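Local coordinates for protein adhesin LabA (Helicobacter pylori, PDB 6GMM) that is a LacdiNAc-specific adhesin of Helicobacter pylori that probably helps the bacterium attach to the gastric mucosa, at residues Gly236-Glu241 / Ala316-Asp321; Lys47-Asp52 / Ala298-Arg303. All blocks are in the same frame, centred on the assembly; numbering follows the deposited sequence.

Interaction 1 (Gly236-Glu241 / Ala316-Asp321); sequences GIFKNE and AEFVKD
The CA atoms of Glu241 and Phe318 are the nearest pair across the segments, 9.6 Å apart, so side chains alone bridge 236-241 and 316-321. Phe318 does most of the reaching. Its ring CG lies anti to the backbone N (chi1 -179°), which carries the ring out from helix 316-323 toward the other segment. The ring meets two residues, both obliquely: Phe318 CE2 lies 4.1 Å from Glu241 CG, and Phe318 CZ lies 4.3 Å from Phe238 CE1. The small buried area, 103 Å², fits a light touch. Glu241 CG, anti to its carbonyl carbon (chi1 -64°), is the methylene that meets the ring; the bend at the next bond turns the carboxylate, whose plane stands 65° from the ring plane. At the other end of that chain, Asn240 ND2 donates to Glu241 OE2 at 3.0 Å, coming from above the carboxylate plane. The same nitrogen also bonds Arg313 O, just ahead of helix 316-323. Ile237 CG2 sits over one face of the Phe238 ring, 3.6 Å above its plane and displaced toward the rim, while Trp223 packs edge-to-face with Phe238. Leu72 and Val75 of helix 57-76 abut Phe238 and Phe318 respectively. Phe238 occupies the N-cap position of helix 239-264, three residues after Cys235 of the Cys206-Cys235 disulfide; with Trp223 and Phe318 it forms a small aromatic cluster at a junction between helices.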
loop_
_atom_site.group_PDB
_atom_site.type_symbol
_atom_site.label_atom_id
_atom_site.label_comp_id
_atom_site.label_asym_id
_atom_site.label_seq_id
_atom_site.Cartn_x
_atom_site.Cartn_y
_atom_site.Cartn_z
ATOM N N GLY A 236 5.180 11.313 -23.272
ATOM C CA GLY A 236 6.342 10.655 -23.861
ATOM C C GLY A 236 7.545 10.785 -22.948
ATOM O O GLY A 236 8.058 9.787 -22.454
ATOM N N ILE A 237 7.968 12.029 -22.677
ATOM C CA ILE A 237 9.085 12.350 -21.778
ATOM C C ILE A 237 8.919 11.701 -20.370
ATOM O O ILE A 237 9.877 11.142 -19.842
ATOM C CB ILE A 237 9.286 13.896 -21.693
ATOM C CG1 ILE A 237 9.790 14.446 -23.031
ATOM C CG2 ILE A 237 10.266 14.297 -20.584
ATOM C CD1 ILE A 237 9.503 15.945 -23.250
ATOM N N PHE A 238 7.713 11.808 -19.783
ATOM C CA PHE A 238 7.428 11.331 -18.420
ATOM C C PHE A 238 6.663 9.993 -18.305
ATOM O O PHE A 238 6.159 9.685 -17.226
ATOM C CB PHE A 238 6.691 12.433 -17.641
ATOM C CG PHE A 238 7.499 13.690 -17.486
ATOM C CD1 PHE A 238 8.471 13.793 -16.498
ATOM C CD2 PHE A 238 7.321 14.759 -18.352
ATOM C CE1 PHE A 238 9.235 14.956 -16.363
ATOM C CE2 PHE A 238 8.088 15.928 -18.224
ATOM C CZ PHE A 238 9.042 16.015 -17.231
ATOM N N LYS A 239 6.656 9.167 -19.368
ATOM C CA LYS A 239 6.028 7.833 -19.439
ATOM C C LYS A 239 6.279 6.966 -18.179
ATOM O O LYS A 239 5.329 6.429 -17.582
ATOM C CB LYS A 239 6.565 7.110 -20.682
ATOM C CG LYS A 239 5.595 6.169 -21.363
ATOM C CD LYS A 239 6.210 5.698 -22.689
ATOM C CE LYS A 239 5.384 4.666 -23.419
ATOM N NZ LYS A 239 6.139 4.072 -24.560
ATOM N N ASN A 240 7.559 6.848 -17.771
ATOM C CA ASN A 240 7.966 6.052 -16.605
ATOM C C ASN A 240 7.423 6.652 -15.307
ATOM O O ASN A 240 6.807 5.940 -14.536
ATOM C CB ASN A 240 9.491 5.931 -16.564
ATOM C CG ASN A 240 10.036 5.229 -15.355
ATOM O OD1 ASN A 240 10.167 4.010 -15.343
ATOM N ND2 ASN A 240 10.369 5.984 -14.314
ATOM N N GLU A 241 7.615 7.964 -15.103
ATOM C CA GLU A 241 7.199 8.702 -13.912
ATOM C C GLU A 241 5.693 8.754 -13.757
ATOM O O GLU A 241 5.203 8.536 -12.659
ATOM C CB GLU A 241 7.832 10.090 -13.855
ATOM C CG GLU A 241 9.348 10.057 -13.717
ATOM C CD GLU A 241 10.132 9.517 -14.905
ATOM O OE1 GLU A 241 9.679 9.690 -16.061
ATOM O OE2 GLU A 241 11.189 8.890 -14.672
ATOM N N ALA A 316 16.722 7.931 -9.162
ATOM C CA ALA A 316 17.235 8.670 -8.014
ATOM C C ALA A 316 17.639 10.133 -8.312
ATOM O O ALA A 316 17.363 10.984 -7.474
ATOM C CB ALA A 316 18.390 7.908 -7.379
ATOM N N GLU A 317 18.262 10.420 -9.495
ATOM C CA GLU A 317 18.702 11.762 -9.920
ATOM C C GLU A 317 17.535 12.720 -10.091
ATOM O O GLU A 317 17.698 13.918 -9.894
ATOM C CB GLU A 317 19.531 11.744 -11.239
ATOM C CG GLU A 317 20.642 10.706 -11.292
ATOM C CD GLU A 317 20.168 9.272 -11.477
ATOM O OE1 GLU A 317 19.611 8.959 -12.554
ATOM O OE2 GLU A 317 20.309 8.475 -10.519
ATOM N N PHE A 318 16.378 12.206 -10.521
ATOM C CA PHE A 318 15.188 13.022 -10.705
ATOM C C PHE A 318 14.601 13.376 -9.332
ATOM O O PHE A 318 14.034 14.446 -9.160
ATOM C CB PHE A 318 14.150 12.290 -11.588
ATOM C CG PHE A 318 12.890 13.084 -11.853
ATOM C CD1 PHE A 318 12.941 14.308 -12.528
ATOM C CD2 PHE A 318 11.656 12.633 -11.400
ATOM C CE1 PHE A 318 11.776 15.033 -12.771
ATOM C CE2 PHE A 318 10.489 13.374 -11.637
ATOM C CZ PHE A 318 10.559 14.557 -12.328
ATOM N N VAL A 319 14.732 12.489 -8.368
ATOM C CA VAL A 319 14.208 12.758 -7.026
ATOM C C VAL A 319 15.107 13.781 -6.316
ATOM O O VAL A 319 14.595 14.816 -5.895
ATOM C CB VAL A 319 13.946 11.484 -6.184
ATOM C CG1 VAL A 319 13.386 11.844 -4.801
ATOM C CG2 VAL A 319 12.986 10.539 -6.916
ATOM N N LYS A 320 16.443 13.533 -6.260
ATOM C CA LYS A 320 17.375 14.420 -5.572
ATOM C C LYS A 320 17.757 15.691 -6.351
ATOM O O LYS A 320 17.840 16.743 -5.719
ATOM C CB LYS A 320 18.647 13.671 -5.082
ATOM C CG LYS A 320 19.589 13.107 -6.150
ATOM N N ASP A 321 17.990 15.615 -7.681
ATOM C CA ASP A 321 18.476 16.765 -8.448
ATOM C C ASP A 321 17.434 17.477 -9.341
ATOM O O ASP A 321 17.795 18.316 -10.154
ATOM C CB ASP A 321 19.711 16.370 -9.261
ATOM C CG ASP A 321 20.859 15.893 -8.405
ATOM O OD1 ASP A 321 21.128 16.530 -7.364
ATOM O OD2 ASP A 321 21.490 14.887 -8.775
#

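Interaction 2 (Lys47-Asp52 / Ala298-Arg303)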
loop_
_atom_site.group_PDB
_atom_site.type_symbol
_atom_site.label_atom_id
_atom_site.label_comp_id
_atom_site.label_asym_id
_atom_site.label_seq_id
_atom_site.Cartn_x
_atom_site.Cartn_y
_atom_site.Cartn_z
ATOM N N LYS A 47 -4.989 0.209 15.674
ATOM C CA LYS A 47 -4.830 1.573 16.177
ATOM C C LYS A 47 -3.538 2.171 15.626
ATOM O O LYS A 47 -3.531 3.328 15.268
ATOM C CB LYS A 47 -4.790 1.583 17.715
ATOM C CG LYS A 47 -6.127 1.320 18.402
ATOM C CD LYS A 47 -5.918 1.086 19.896
ATOM C CE LYS A 47 -7.140 1.378 20.738
ATOM N NZ LYS A 47 -8.107 0.251 20.747
ATOM N N ASN A 48 -2.460 1.383 15.507
ATOM C CA ASN A 48 -1.215 1.910 14.958
ATOM C C ASN A 48 -1.315 2.227 13.461
ATOM O O ASN A 48 -0.614 3.122 12.993
ATOM C CB ASN A 48 -0.044 0.990 15.258
ATOM C CG ASN A 48 0.681 1.392 16.519
ATOM O OD1 ASN A 48 1.700 2.091 16.474
ATOM N ND2 ASN A 48 0.151 0.994 17.673
ATOM N N LEU A 49 -2.204 1.531 12.719
ATOM C CA LEU A 49 -2.379 1.800 11.284
ATOM C C LEU A 49 -3.344 2.956 10.989
ATOM O O LEU A 49 -3.017 3.843 10.217
ATOM C CB LEU A 49 -2.804 0.523 10.535
ATOM C CG LEU A 49 -1.692 -0.474 10.207
ATOM C CD1 LEU A 49 -2.262 -1.882 9.962
ATOM C CD2 LEU A 49 -0.845 -0.027 9.014
ATOM N N ILE A 50 -4.512 2.968 11.621
ATOM C CA ILE A 50 -5.548 3.949 11.325
ATOM C C ILE A 50 -5.634 5.140 12.333
ATOM O O ILE A 50 -6.399 6.064 12.084
ATOM C CB ILE A 50 -6.907 3.199 11.163
ATOM C CG1 ILE A 50 -7.355 2.533 12.487
ATOM C CG2 ILE A 50 -6.835 2.183 10.002
ATOM C CD1 ILE A 50 -8.843 2.402 12.724
ATOM N N ASN A 51 -4.892 5.141 13.447
ATOM C CA ASN A 51 -4.972 6.317 14.328
ATOM C C ASN A 51 -3.698 7.139 14.309
ATOM O O ASN A 51 -3.734 8.317 14.677
ATOM C CB ASN A 51 -5.352 5.964 15.766
ATOM C CG ASN A 51 -6.739 5.407 15.965
ATOM O OD1 ASN A 51 -6.990 4.702 16.932
ATOM N ND2 ASN A 51 -7.686 5.754 15.113
ATOM N N ASP A 52 -2.576 6.524 13.901
ATOM C CA ASP A 52 -1.271 7.179 13.821
ATOM C C ASP A 52 -0.973 7.746 12.458
ATOM O O ASP A 52 -1.494 7.260 11.448
ATOM C CB ASP A 52 -0.135 6.229 14.215
ATOM C CG ASP A 52 -0.041 5.975 15.696
ATOM O OD1 ASP A 52 -0.345 6.911 16.483
ATOM O OD2 ASP A 52 0.335 4.843 16.077
ATOM N N ALA A 298 -2.871 -7.098 6.886
ATOM C CA ALA A 298 -1.793 -7.647 6.072
ATOM C C ALA A 298 -1.794 -7.042 4.684
ATOM O O ALA A 298 -0.698 -6.824 4.145
ATOM C CB ALA A 298 -1.879 -9.161 6.001
ATOM N N GLU A 299 -3.009 -6.747 4.110
ATOM C CA GLU A 299 -3.152 -6.116 2.771
ATOM C C GLU A 299 -2.594 -4.723 2.764
ATOM O O GLU A 299 -1.777 -4.406 1.906
ATOM C CB GLU A 299 -4.604 -6.085 2.270
ATOM C CG GLU A 299 -4.861 -6.967 1.063
ATOM C CD GLU A 299 -4.153 -6.585 -0.223
ATOM O OE1 GLU A 299 -2.952 -6.912 -0.363
ATOM O OE2 GLU A 299 -4.829 -6.052 -1.131
ATOM N N ILE A 300 -3.004 -3.895 3.748
ATOM C CA ILE A 300 -2.497 -2.537 3.963
ATOM C C ILE A 300 -0.971 -2.556 3.892
ATOM O O ILE A 300 -0.386 -1.787 3.139
ATOM C CB ILE A 300 -2.996 -1.986 5.306
ATOM C CG1 ILE A 300 -4.518 -1.747 5.246
ATOM C CG2 ILE A 300 -2.206 -0.742 5.714
ATOM C CD1 ILE A 300 -5.146 -1.382 6.504
ATOM N N LEU A 301 -0.342 -3.470 4.607
ATOM C CA LEU A 301 1.109 -3.620 4.593
ATOM C C LEU A 301 1.655 -3.982 3.197
ATOM O O LEU A 301 2.644 -3.378 2.743
ATOM C CB LEU A 301 1.538 -4.633 5.669
ATOM C CG LEU A 301 1.306 -4.125 7.106
ATOM C CD1 LEU A 301 1.739 -5.153 8.159
ATOM C CD2 LEU A 301 1.956 -2.746 7.327
ATOM N N ASN A 302 0.955 -4.899 2.483
ATOM C CA ASN A 302 1.344 -5.317 1.128
ATOM C C ASN A 302 1.365 -4.063 0.261
ATOM O O ASN A 302 2.397 -3.765 -0.355
ATOM C CB ASN A 302 0.331 -6.340 0.558
ATOM C CG ASN A 302 0.507 -6.695 -0.907
ATOM O OD1 ASN A 302 0.002 -6.016 -1.814
ATOM N ND2 ASN A 302 1.197 -7.790 -1.169
ATOM N N ARG A 303 0.248 -3.305 0.286
ATOM C CA ARG A 303 0.065 -2.078 -0.493
ATOM C C ARG A 303 1.055 -0.972 -0.152
ATOM O O ARG A 303 1.627 -0.409 -1.081
ATOM C CB ARG A 303 -1.387 -1.588 -0.407
ATOM C CG ARG A 303 -2.383 -2.622 -0.945
ATOM C CD ARG A 303 -2.075 -3.045 -2.371
ATOM N NE ARG A 303 -2.844 -4.236 -2.731
ATOM C CZ ARG A 303 -2.957 -4.721 -3.961
ATOM N NH1 ARG A 303 -3.695 -5.799 -4.190
ATOM N NH2 ARG A 303 -2.359 -4.113 -4.980
#
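Leu49, Ile300 and Leu301, which meet across this contact, are all aliphatic; the flat groups belong to Glu299 and Arg303 on helix 287-311. There the Glu299 carboxylate lies at the edge of the Arg303 guanidinium, its CD in the guanidinium plane. Two nitrogens grip a single oxygen side-on: Arg303 NE reaches Glu299 OE2 at 3.1 Å and Arg303 NH1 reaches the same OE2 at 3.3 Å. The NH1 bond uses the syn lone pair, whereas NE arrives on the syn side but 33° out of the carboxylate plane. This is an i to i+4 salt bridge along one helix. Arg303 NH2 has a further acceptor in Asn251 OD1 of helix 239-264, so this bond and the salt bridge together should restrict rotation of the guanidinium.

The contact proper is helix-to-helix packing within the long helical body of the adhesin, joining the C-terminal end of helix 32-50 to the middle of helix 287-311. The CA atoms of Leu49 and Ile300 are 8.5 Å apart. Leu49 CD2 does the touching, 3.6 Å from Ile300 CG2 and 4.3 Å from Leu301 CD2, and thus meets methyls of two successive residues. Ile300 presents CG2 because that branch stands anti to the backbone N; the Leu49 and Ile300 chains run antiparallel alongside one another. The three residues bury 131 of the 142 Å² involved. Other helices extend the apolar cluster: Pro57 of helix 57-76 touches Leu49 and Leu301, Val262 of helix 239-264 lies against Ile300, and Ile375 of helix 369-386 against Leu301. The last turn of helix 32-50 is tied to neighbouring chain by Leu49 O, which accepts from Ser56 OG, and Ile50 O, which accepts from Ser156 OG.

The centres of interactions 1 and 2 lie 29 Å apart and their nearest atoms about 15 Å apart, so they do not touch, yet two helices serve both. Helix 57-76 places Pro57 and Ala58 at interaction 2 and Leu72, Val75 and Met76 at interaction 1. Helix 239-264 starts within 236-241 and later brings Ser259 and Val262 to Ile300. Helix 287-311, which carries 298-303, precedes helix 316-323 in the chain, and the segments of the two contacts alternate in sequence. Interaction 2 sits nearer the chain centre, 9 Å against 21 Å. Both contacts join helices of the adhesin's body.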